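Local coordinates for protein xylan esterase 1 (Thermoanaerobacterium sp. 'JW/SL YS485', PDB 3FCY) that probably removes acetyl groups from xylan, and perhaps from cephalosporin C, as a serine esterase of carbohydrate esterase family 7, and binds calcium, at residues Lys67-Glu72 with Gly92-Ala97; Asn55-Glu60 with Ile180-Ala185; Arg239-Asp244 with Glu269-Leu274. All blocks are in the same frame, centred on the assembly; numbering follows the deposited sequence.

Contact 1: Lys67-Glu72 with Gly92-Ala97; sequences KIELKE and GARIHA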
loop_
_atom_site.group_PDB
_atom_site.type_symbol
_atom_site.label_atom_id
_atom_site.label_comp_id
_atom_site.label_asym_id
_atom_site.label_seq_id
_atom_site.Cartn_x
_atom_site.Cartn_y
_atom_site.Cartn_z
ATOM N N LYS A 67 38.442 -23.247 -21.488
ATOM C CA LYS A 67 38.035 -23.447 -22.877
ATOM C C LYS A 67 37.278 -22.220 -23.379
ATOM O O LYS A 67 36.149 -22.314 -23.870
ATOM C CB LYS A 67 37.162 -24.699 -23.009
ATOM C CG LYS A 67 37.932 -26.003 -22.827
ATOM C CD LYS A 67 37.040 -27.210 -23.060
ATOM C CE LYS A 67 37.808 -28.510 -22.890
ATOM N NZ LYS A 67 36.934 -29.695 -23.136
ATOM N N ILE A 68 37.927 -21.070 -23.251
ATOM C CA ILE A 68 37.361 -19.791 -23.648
ATOM C C ILE A 68 36.966 -19.704 -25.118
ATOM O O ILE A 68 37.683 -20.172 -26.001
ATOM C CB ILE A 68 38.352 -18.652 -23.342
ATOM C CG1 ILE A 68 38.728 -18.688 -21.858
ATOM C CG2 ILE A 68 37.736 -17.309 -23.713
ATOM C CD1 ILE A 68 39.871 -17.763 -21.494
ATOM N N GLU A 69 35.811 -19.098 -25.366
ATOM C CA GLU A 69 35.316 -18.911 -26.716
ATOM C C GLU A 69 34.784 -17.490 -26.850
ATOM O O GLU A 69 34.066 -17.000 -25.977
ATOM C CB GLU A 69 34.204 -19.918 -27.030
ATOM C CG GLU A 69 33.539 -19.685 -28.382
ATOM C CD GLU A 69 32.573 -20.792 -28.778
ATOM O OE1 GLU A 69 31.911 -20.648 -29.832
ATOM O OE2 GLU A 69 32.479 -21.803 -28.045
ATOM N N LEU A 70 35.154 -16.824 -27.936
ATOM C CA LEU A 70 34.706 -15.462 -28.179
ATOM C C LEU A 70 33.841 -15.446 -29.426
ATOM O O LEU A 70 34.198 -16.038 -30.444
ATOM C CB LEU A 70 35.906 -14.528 -28.374
ATOM C CG LEU A 70 36.879 -14.370 -27.202
ATOM C CD1 LEU A 70 38.064 -13.525 -27.648
ATOM C CD2 LEU A 70 36.179 -13.729 -26.015
ATOM N N LYS A 71 32.697 -14.783 -29.339
ATOM C CA LYS A 71 31.792 -14.682 -30.470
ATOM C C LYS A 71 31.454 -13.220 -30.696
ATOM O O LYS A 71 31.053 -12.521 -29.763
ATOM C CB LYS A 71 30.498 -15.454 -30.203
ATOM C CG LYS A 71 30.658 -16.959 -30.124
ATOM C CD LYS A 71 29.294 -17.628 -30.041
ATOM C CE LYS A 71 29.407 -19.144 -30.028
ATOM N NZ LYS A 71 28.062 -19.788 -30.027
ATOM N N GLU A 72 31.619 -12.755 -31.929
ATOM C CA GLU A 72 31.306 -11.372 -32.238
ATOM C C GLU A 72 29.848 -11.097 -31.918
ATOM O O GLU A 72 28.966 -11.884 -32.262
ATOM C CB GLU A 72 31.571 -11.067 -33.714
ATOM C CG GLU A 72 32.972 -10.560 -34.001
ATOM C CD GLU A 72 33.113 -10.007 -35.406
ATOM O OE1 GLU A 72 32.266 -9.178 -35.812
ATOM O OE2 GLU A 72 34.073 -10.394 -36.103
ATOM N N GLY A 92 31.537 -27.537 -14.344
ATOM C CA GLY A 92 31.231 -27.548 -15.765
ATOM C C GLY A 92 30.269 -26.500 -16.297
ATOM O O GLY A 92 29.833 -26.591 -17.443
ATOM N N ALA A 93 29.939 -25.501 -15.487
ATOM C CA ALA A 93 29.011 -24.456 -15.921
ATOM C C ALA A 93 29.631 -23.505 -16.946
ATOM O O ALA A 93 30.734 -23.002 -16.755
ATOM C CB ALA A 93 28.513 -23.668 -14.715
ATOM N N ARG A 94 28.909 -23.264 -18.034
ATOM C CA ARG A 94 29.377 -22.361 -19.077
ATOM C C ARG A 94 28.957 -20.948 -18.659
ATOM O O ARG A 94 27.767 -20.641 -18.604
ATOM C CB ARG A 94 28.732 -22.743 -20.414
ATOM C CG ARG A 94 29.447 -22.214 -21.641
ATOM C CD ARG A 94 30.866 -22.776 -21.761
ATOM N NE ARG A 94 31.487 -22.369 -23.017
ATOM C CZ ARG A 94 32.799 -22.311 -23.221
ATOM N NH1 ARG A 94 33.644 -22.634 -22.249
ATOM N NH2 ARG A 94 33.267 -21.921 -24.399
ATOM N N ILE A 95 29.935 -20.099 -18.349
ATOM C CA ILE A 95 29.665 -18.731 -17.908
ATOM C C ILE A 95 29.764 -17.729 -19.055
ATOM O O ILE A 95 30.599 -17.872 -19.953
ATOM C CB ILE A 95 30.659 -18.303 -16.800
ATOM C CG1 ILE A 95 30.762 -19.397 -15.733
ATOM C CG2 ILE A 95 30.205 -16.991 -16.164
ATOM C CD1 ILE A 95 29.446 -19.725 -15.029
ATOM N N HIS A 96 28.914 -16.708 -19.021
ATOM C CA HIS A 96 28.912 -15.687 -20.059
ATOM C C HIS A 96 29.194 -14.290 -19.523
ATOM O O HIS A 96 28.830 -13.953 -18.396
ATOM C CB HIS A 96 27.572 -15.691 -20.806
ATOM C CG HIS A 96 27.380 -14.516 -21.717
ATOM N ND1 HIS A 96 26.867 -13.312 -21.280
ATOM C CD2 HIS A 96 27.641 -14.357 -23.036
ATOM C CE1 HIS A 96 26.818 -12.464 -22.293
ATOM N NE2 HIS A 96 27.282 -13.074 -23.369
ATOM N N ALA A 97 29.856 -13.487 -20.349
ATOM C CA ALA A 97 30.180 -12.113 -20.000
ATOM C C ALA A 97 30.344 -11.301 -21.273
ATOM O O ALA A 97 30.852 -11.806 -22.280
ATOM C CB ALA A 97 31.475 -12.056 -19.186
#
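The backbone oxygen of Lys67 is gripped end-on by both terminal nitrogens of Arg94, with NH1 and NH2 each 3.0 Å from Lys67 O. The contact belongs to the edge of the mixed beta-sheet of an alpha/beta hydrolase: strand 69-72 is outermost within the chain, strand 80-88 lies between it and strand 94-102, and Arg94 reaches across that middle strand, packing on Tyr86 as it goes. Lys67 O lies almost in the guanidinium plane, so the oxygen sits at the edge of the guanidinium, between its two terminal nitrogens. The two bonds differ on the acceptor's side. NH2 arrives nearly in line with the carbonyl, at a C=O...N angle of 162°, whereas NH1 stands well above the carbonyl plane. A bend at chi2 (63°) in an otherwise extended arginine chain turns the guanidinium toward residues 67-69. Thr88 OG1 takes a further hydrogen bond from NH1, which helps fix the rotation of the group. Toward Glu69 the charges pair more loosely: OE2 is 3.7 Å from Arg94 NH2, a long salt bridge, with carboxylate and guanidinium planes 54° apart. Lys71 extends this surface network through a bridge that is also long, its NZ 3.9 Å from Glu69 OE1. Closer in, the CB of Glu69 lies at the guanidinium edge, 3.4 Å from Arg94 NH2.

Contact 2: Asn55-Glu60 with Ile180-Ala185; sequences NRALDE and IFLDTA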
loop_
_atom_site.group_PDB
_atom_site.type_symbol
_atom_site.label_atom_id
_atom_site.label_comp_id
_atom_site.label_asym_id
_atom_site.label_seq_id
_atom_site.Cartn_x
_atom_site.Cartn_y
_atom_site.Cartn_z
ATOM N N ASN A 55 40.319 -21.946 0.361
ATOM C CA ASN A 55 41.553 -22.357 -0.303
ATOM C C ASN A 55 41.231 -23.579 -1.154
ATOM O O ASN A 55 41.775 -23.760 -2.241
ATOM C CB ASN A 55 42.643 -22.703 0.713
ATOM C CG ASN A 55 43.186 -21.480 1.414
ATOM O OD1 ASN A 55 43.288 -20.407 0.816
ATOM N ND2 ASN A 55 43.552 -21.634 2.685
ATOM N N ARG A 56 40.328 -24.409 -0.642
ATOM C CA ARG A 56 39.887 -25.614 -1.335
ATOM C C ARG A 56 39.118 -25.217 -2.596
ATOM O O ARG A 56 39.340 -25.770 -3.676
ATOM C CB ARG A 56 38.978 -26.419 -0.408
ATOM C CG ARG A 56 38.420 -27.710 -0.982
ATOM C CD ARG A 56 37.287 -28.195 -0.086
ATOM N NE ARG A 56 37.672 -28.117 1.321
ATOM C CZ ARG A 56 36.830 -27.866 2.316
ATOM N NH1 ARG A 56 35.544 -27.666 2.066
ATOM N NH2 ARG A 56 37.280 -27.795 3.561
ATOM N N ALA A 57 38.216 -24.249 -2.447
ATOM C CA ALA A 57 37.402 -23.763 -3.561
ATOM C C ALA A 57 38.280 -23.203 -4.674
ATOM O O ALA A 57 38.062 -23.491 -5.850
ATOM C CB ALA A 57 36.433 -22.687 -3.069
ATOM N N LEU A 58 39.264 -22.393 -4.295
ATOM C CA LEU A 58 40.177 -21.807 -5.268
ATOM C C LEU A 58 40.947 -22.898 -6.006
ATOM O O LEU A 58 41.200 -22.783 -7.207
ATOM C CB LEU A 58 41.144 -20.836 -4.575
ATOM C CG LEU A 58 40.513 -19.500 -4.167
ATOM C CD1 LEU A 58 41.530 -18.642 -3.434
ATOM C CD2 LEU A 58 40.003 -18.780 -5.411
ATOM N N ASP A 59 41.312 -23.958 -5.290
ATOM C CA ASP A 59 42.023 -25.076 -5.905
ATOM C C ASP A 59 41.147 -25.691 -6.992
ATOM O O ASP A 59 41.612 -25.949 -8.100
ATOM C CB ASP A 59 42.360 -26.144 -4.859
ATOM C CG ASP A 59 43.585 -25.793 -4.043
ATOM O OD1 ASP A 59 43.845 -26.479 -3.029
ATOM O OD2 ASP A 59 44.294 -24.835 -4.419
ATOM N N GLU A 60 39.876 -25.928 -6.674
ATOM C CA GLU A 60 38.963 -26.503 -7.655
ATOM C C GLU A 60 38.819 -25.575 -8.867
ATOM O O GLU A 60 38.818 -26.024 -10.012
ATOM C CB GLU A 60 37.580 -26.776 -7.027
ATOM C CG GLU A 60 36.459 -26.934 -8.069
ATOM C CD GLU A 60 35.158 -27.503 -7.513
ATOM O OE1 GLU A 60 34.813 -27.224 -6.347
ATOM O OE2 GLU A 60 34.465 -28.223 -8.266
ATOM N N ILE A 180 29.536 -19.082 -7.807
ATOM C CA ILE A 180 29.423 -17.757 -8.405
ATOM C C ILE A 180 30.622 -16.899 -8.005
ATOM O O ILE A 180 31.214 -16.226 -8.846
ATOM C CB ILE A 180 28.111 -17.057 -7.976
ATOM C CG1 ILE A 180 26.909 -17.841 -8.522
ATOM C CG2 ILE A 180 28.087 -15.619 -8.509
ATOM C CD1 ILE A 180 25.557 -17.342 -8.033
ATOM N N PHE A 181 30.981 -16.919 -6.723
ATOM C CA PHE A 181 32.134 -16.150 -6.264
ATOM C C PHE A 181 33.360 -16.637 -7.035
ATOM O O PHE A 181 34.158 -15.832 -7.522
ATOM C CB PHE A 181 32.363 -16.347 -4.761
ATOM C CG PHE A 181 31.401 -15.586 -3.875
ATOM C CD1 PHE A 181 30.285 -14.942 -4.401
ATOM C CD2 PHE A 181 31.605 -15.547 -2.496
ATOM C CE1 PHE A 181 29.384 -14.272 -3.567
ATOM C CE2 PHE A 181 30.712 -14.883 -1.654
ATOM C CZ PHE A 181 29.598 -14.245 -2.191
ATOM N N LEU A 182 33.507 -17.956 -7.153
ATOM C CA LEU A 182 34.636 -18.524 -7.884
ATOM C C LEU A 182 34.633 -18.065 -9.340
ATOM O O LEU A 182 35.698 -17.834 -9.918
ATOM C CB LEU A 182 34.618 -20.057 -7.814
ATOM C CG LEU A 182 34.985 -20.657 -6.451
ATOM C CD1 LEU A 182 34.874 -22.186 -6.506
ATOM C CD2 LEU A 182 36.401 -20.226 -6.065
ATOM N N ASP A 183 33.447 -17.930 -9.932
ATOM C CA ASP A 183 33.368 -17.470 -11.318
ATOM C C ASP A 183 33.991 -16.076 -11.435
ATOM O O ASP A 183 34.712 -15.794 -12.390
ATOM C CB ASP A 183 31.917 -17.388 -11.818
ATOM C CG ASP A 183 31.242 -18.748 -11.940
ATOM O OD1 ASP A 183 31.935 -19.765 -12.164
ATOM O OD2 ASP A 183 29.997 -18.787 -11.836
ATOM N N THR A 184 33.709 -15.198 -10.472
ATOM C CA THR A 184 34.265 -13.845 -10.540
ATOM C C THR A 184 35.792 -13.887 -10.453
ATOM O O THR A 184 36.475 -13.179 -11.187
ATOM C CB THR A 184 33.712 -12.903 -9.416
ATOM O OG1 THR A 184 34.286 -13.253 -8.150
ATOM C CG2 THR A 184 32.195 -13.002 -9.328
ATOM N N ALA A 185 36.315 -14.727 -9.568
ATOM C CA ALA A 185 37.762 -14.856 -9.390
ATOM C C ALA A 185 38.407 -15.406 -10.657
ATOM O O ALA A 185 39.446 -14.919 -11.102
ATOM C CB ALA A 185 38.068 -15.774 -8.208
#
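Leu182 points from helix 176-192 toward helix 50-62 and sets its two methyls against Ala57 and Leu58. Its CG stands opposite its own carbonyl carbon (chi1 -72°), which carries the forked end of the side chain out to the neighbouring helix. CD1 meets the Ala57 methyl, with CD1 and Ala57 CB 3.8 Å apart, and it also lies 3.5 Å from Ala57 O. CD2 approaches the same alanine from the second branch, 3.9 Å from Ala57 CB and 3.7 Å from Ala57 O, so that both methyls lie against the one alanine, its methyl and its carbonyl. Leu58 comes in beside this pair. Its backbone does not aim it directly at the other helix, but the CD2 branch swings across and touches Leu182 CD2 at 3.9 Å, the two leucine side chains lying at a slant to each other. All three residues are buried, and no hydrogen bond crosses between the segments: apolar contact joins them. An alanine in place of Leu182 would take away both methyls and would probably leave Ala57 and the CD2 branch of Leu58 without their partner, opening a gap between the helices. The backbones come close here, Leu58 CA and Leu182 CA being 7.0 Å apart, consistent with the small Ala57 side chain facing Leu182. At the margin Glu60 bridges to Arg178 of the same long helix and to Arg91, while Val90 packs on Leu182. This is helix-on-helix packing on one side of the central sheet of the alpha/beta hydrolase fold: helix 50-62 lies against Leu182, Ile180 and Thr184 pack on helix 209-220, and Asp183 and Thr184 touch Met140 of strand 136-140.

Contact 3: Arg239-Asp244 with Glu269-Leu274; sequences RVWDLD and EVFTKL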
loop_
_atom_site.group_PDB
_atom_site.type_symbol
_atom_site.label_atom_id
_atom_site.label_comp_id
_atom_site.label_asym_id
_atom_site.label_seq_id
_atom_site.Cartn_x
_atom_site.Cartn_y
_atom_site.Cartn_z
ATOM N N ARG A 239 22.659 -10.108 10.815
ATOM C CA ARG A 239 22.292 -8.737 11.154
ATOM C C ARG A 239 20.981 -8.351 10.473
ATOM O O ARG A 239 20.097 -7.764 11.096
ATOM C CB ARG A 239 23.400 -7.768 10.726
ATOM C CG ARG A 239 23.065 -6.300 10.934
ATOM C CD ARG A 239 22.803 -5.969 12.398
ATOM N NE ARG A 239 22.576 -4.538 12.576
ATOM C CZ ARG A 239 22.181 -3.972 13.713
ATOM N NH1 ARG A 239 21.966 -4.716 14.791
ATOM N NH2 ARG A 239 21.993 -2.658 13.771
ATOM N N VAL A 240 20.868 -8.676 9.191
ATOM C CA VAL A 240 19.655 -8.373 8.433
ATOM C C VAL A 240 18.444 -8.994 9.132
ATOM O O VAL A 240 17.406 -8.353 9.295
ATOM C CB VAL A 240 19.736 -8.945 6.997
ATOM C CG1 VAL A 240 18.441 -8.648 6.242
ATOM C CG2 VAL A 240 20.930 -8.354 6.263
ATOM N N TRP A 241 18.590 -10.249 9.544
ATOM C CA TRP A 241 17.512 -10.960 10.211
ATOM C C TRP A 241 17.183 -10.319 11.559
ATOM O O TRP A 241 16.007 -10.190 11.916
ATOM C CB TRP A 241 17.891 -12.435 10.396
ATOM C CG TRP A 241 16.852 -13.225 11.133
ATOM C CD1 TRP A 241 15.689 -13.740 10.628
ATOM C CD2 TRP A 241 16.843 -13.516 12.534
ATOM N NE1 TRP A 241 14.952 -14.328 11.631
ATOM C CE2 TRP A 241 15.639 -14.205 12.813
ATOM C CE3 TRP A 241 17.735 -13.257 13.583
ATOM C CZ2 TRP A 241 15.303 -14.637 14.100
ATOM C CZ3 TRP A 241 17.398 -13.690 14.871
ATOM C CH2 TRP A 241 16.192 -14.372 15.113
ATOM N N ASP A 242 18.215 -9.908 12.300
ATOM C CA ASP A 242 18.021 -9.271 13.606
ATOM C C ASP A 242 17.196 -7.984 13.512
ATOM O O ASP A 242 16.418 -7.666 14.412
ATOM C CB ASP A 242 19.367 -8.929 14.264
ATOM C CG ASP A 242 20.156 -10.161 14.683
ATOM O OD1 ASP A 242 19.551 -11.239 14.876
ATOM O OD2 ASP A 242 21.390 -10.040 14.842
ATOM N N LEU A 243 17.378 -7.243 12.424
ATOM C CA LEU A 243 16.656 -5.989 12.219
ATOM C C LEU A 243 15.258 -6.205 11.644
ATOM O O LEU A 243 14.593 -5.246 11.257
ATOM C CB LEU A 243 17.450 -5.080 11.272
ATOM C CG LEU A 243 18.850 -4.650 11.718
ATOM C CD1 LEU A 243 19.566 -3.959 10.568
ATOM C CD2 LEU A 243 18.740 -3.724 12.919
ATOM N N ASP A 244 14.812 -7.458 11.604
ATOM C CA ASP A 244 13.503 -7.790 11.042
ATOM C C ASP A 244 13.447 -7.259 9.612
ATOM O O ASP A 244 12.411 -6.780 9.150
ATOM C CB ASP A 244 12.361 -7.166 11.860
ATOM C CG ASP A 244 12.211 -7.784 13.244
ATOM O OD1 ASP A 244 12.565 -8.970 13.426
ATOM O OD2 ASP A 244 11.712 -7.083 14.151
ATOM N N GLU A 269 23.724 -22.854 13.328
ATOM C CA GLU A 269 24.325 -23.648 12.262
ATOM C C GLU A 269 23.984 -23.060 10.895
ATOM O O GLU A 269 24.803 -23.079 9.978
ATOM C CB GLU A 269 23.827 -25.091 12.311
ATOM C CG GLU A 269 24.080 -25.812 13.621
ATOM C CD GLU A 269 23.714 -27.281 13.533
ATOM O OE1 GLU A 269 22.614 -27.588 13.017
ATOM O OE2 GLU A 269 24.520 -28.129 13.979
ATOM N N VAL A 270 22.764 -22.551 10.761
ATOM C CA VAL A 270 22.329 -21.962 9.503
ATOM C C VAL A 270 23.138 -20.710 9.178
ATOM O O VAL A 270 23.712 -20.598 8.093
ATOM C CB VAL A 270 20.823 -21.604 9.548
ATOM C CG1 VAL A 270 20.427 -20.829 8.298
ATOM C CG2 VAL A 270 19.999 -22.880 9.649
ATOM N N PHE A 271 23.192 -19.773 10.120
ATOM C CA PHE A 271 23.936 -18.545 9.886
ATOM C C PHE A 271 25.442 -18.758 9.800
ATOM O O PHE A 271 26.132 -18.013 9.113
ATOM C CB PHE A 271 23.593 -17.501 10.950
ATOM C CG PHE A 271 22.253 -16.855 10.740
ATOM C CD1 PHE A 271 21.191 -17.113 11.602
ATOM C CD2 PHE A 271 22.044 -16.008 9.655
ATOM C CE1 PHE A 271 19.938 -16.538 11.382
ATOM C CE2 PHE A 271 20.795 -15.429 9.427
ATOM C CZ PHE A 271 19.741 -15.694 10.291
ATOM N N THR A 272 25.955 -19.776 10.486
ATOM C CA THR A 272 27.385 -20.061 10.430
ATOM C C THR A 272 27.708 -20.557 9.027
ATOM O O THR A 272 28.714 -20.168 8.434
ATOM C CB THR A 272 27.797 -21.147 11.455
ATOM O OG1 THR A 272 27.592 -20.650 12.785
ATOM C CG2 THR A 272 29.262 -21.523 11.280
ATOM N N LYS A 273 26.848 -21.418 8.498
ATOM C CA LYS A 273 27.045 -21.950 7.158
ATOM C C LYS A 273 26.958 -20.817 6.135
ATOM O O LYS A 273 27.724 -20.783 5.164
ATOM C CB LYS A 273 26.002 -23.022 6.860
ATOM C CG LYS A 273 26.320 -23.854 5.637
ATOM C CD LYS A 273 25.454 -25.099 5.605
ATOM C CE LYS A 273 25.786 -25.982 4.414
ATOM N NZ LYS A 273 24.957 -27.219 4.436
ATOM N N LEU A 274 26.031 -19.887 6.353
ATOM C CA LEU A 274 25.889 -18.742 5.453
ATOM C C LEU A 274 27.148 -17.879 5.569
ATOM O O LEU A 274 27.430 -17.039 4.713
ATOM C CB LEU A 274 24.652 -17.913 5.821
ATOM C CG LEU A 274 23.283 -18.530 5.500
ATOM C CD1 LEU A 274 22.177 -17.638 6.042
ATOM C CD2 LEU A 274 23.135 -18.711 3.996
#
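Trp241 carries its CG anti to the backbone N (chi1 177°), and Phe271 carries its own anti to the carbonyl carbon (chi1 -76°); these torsions send the two aromatic side chains toward each other from helices 237-242 and 267-274. The tip of the phenyl ring makes the contact: Phe271 CZ lies 3.7 Å from Trp241 CB and 3.9 Å from Trp241 CG, the methylene and the ring carbon joined to it. Although the side chains cross at about a right angle, the rings meet obliquely, the phenyl and the five-membered ring inclined at 49° with centroids 5.7 Å apart. Phe271 CE1 sits over one face of the indole, offset toward its rim. His264 also meets Trp241, and Phe257 meets Phe271. NE1 of the indole bonds to Asp324 OD1 of the second subunit, and the ring packs on Pro323 of that subunit. Just past Trp241 the helix closes in a Schellman motif: Asp244, with positive phi, gives its backbone N-H to Trp241 O, and Leu245 N reaches back to Val240 O. This is aromatic packing between helices of the run linking strands 226-230 and 289-295 of the alpha/beta hydrolase sheet, with Trp241 itself at the subunit interface.

In the fold
Contacts 1 and 2 are neighbours, their centres about 17 Å apart, and they touch where Ile95 CD1 packs 3.4 Å from Asp183 OD2, tying strand 94-102 to helix 176-192. Along the chain contact 1 is nested inside the loop that contact 2 closes, and helix 50-62 leads on to strand 69-72. Contact 3 follows later in sequence, its centre about 23 Å from that of contact 2 and about 35 Å from that of contact 1, with contacts 1 and 3 on opposite sides of the chain's centre. All three lie away from the predicted Ser208, Asp298 and His327 triad and from the calcium ion at Glu343 and Tyr345; contact 3 alone meets the second subunit.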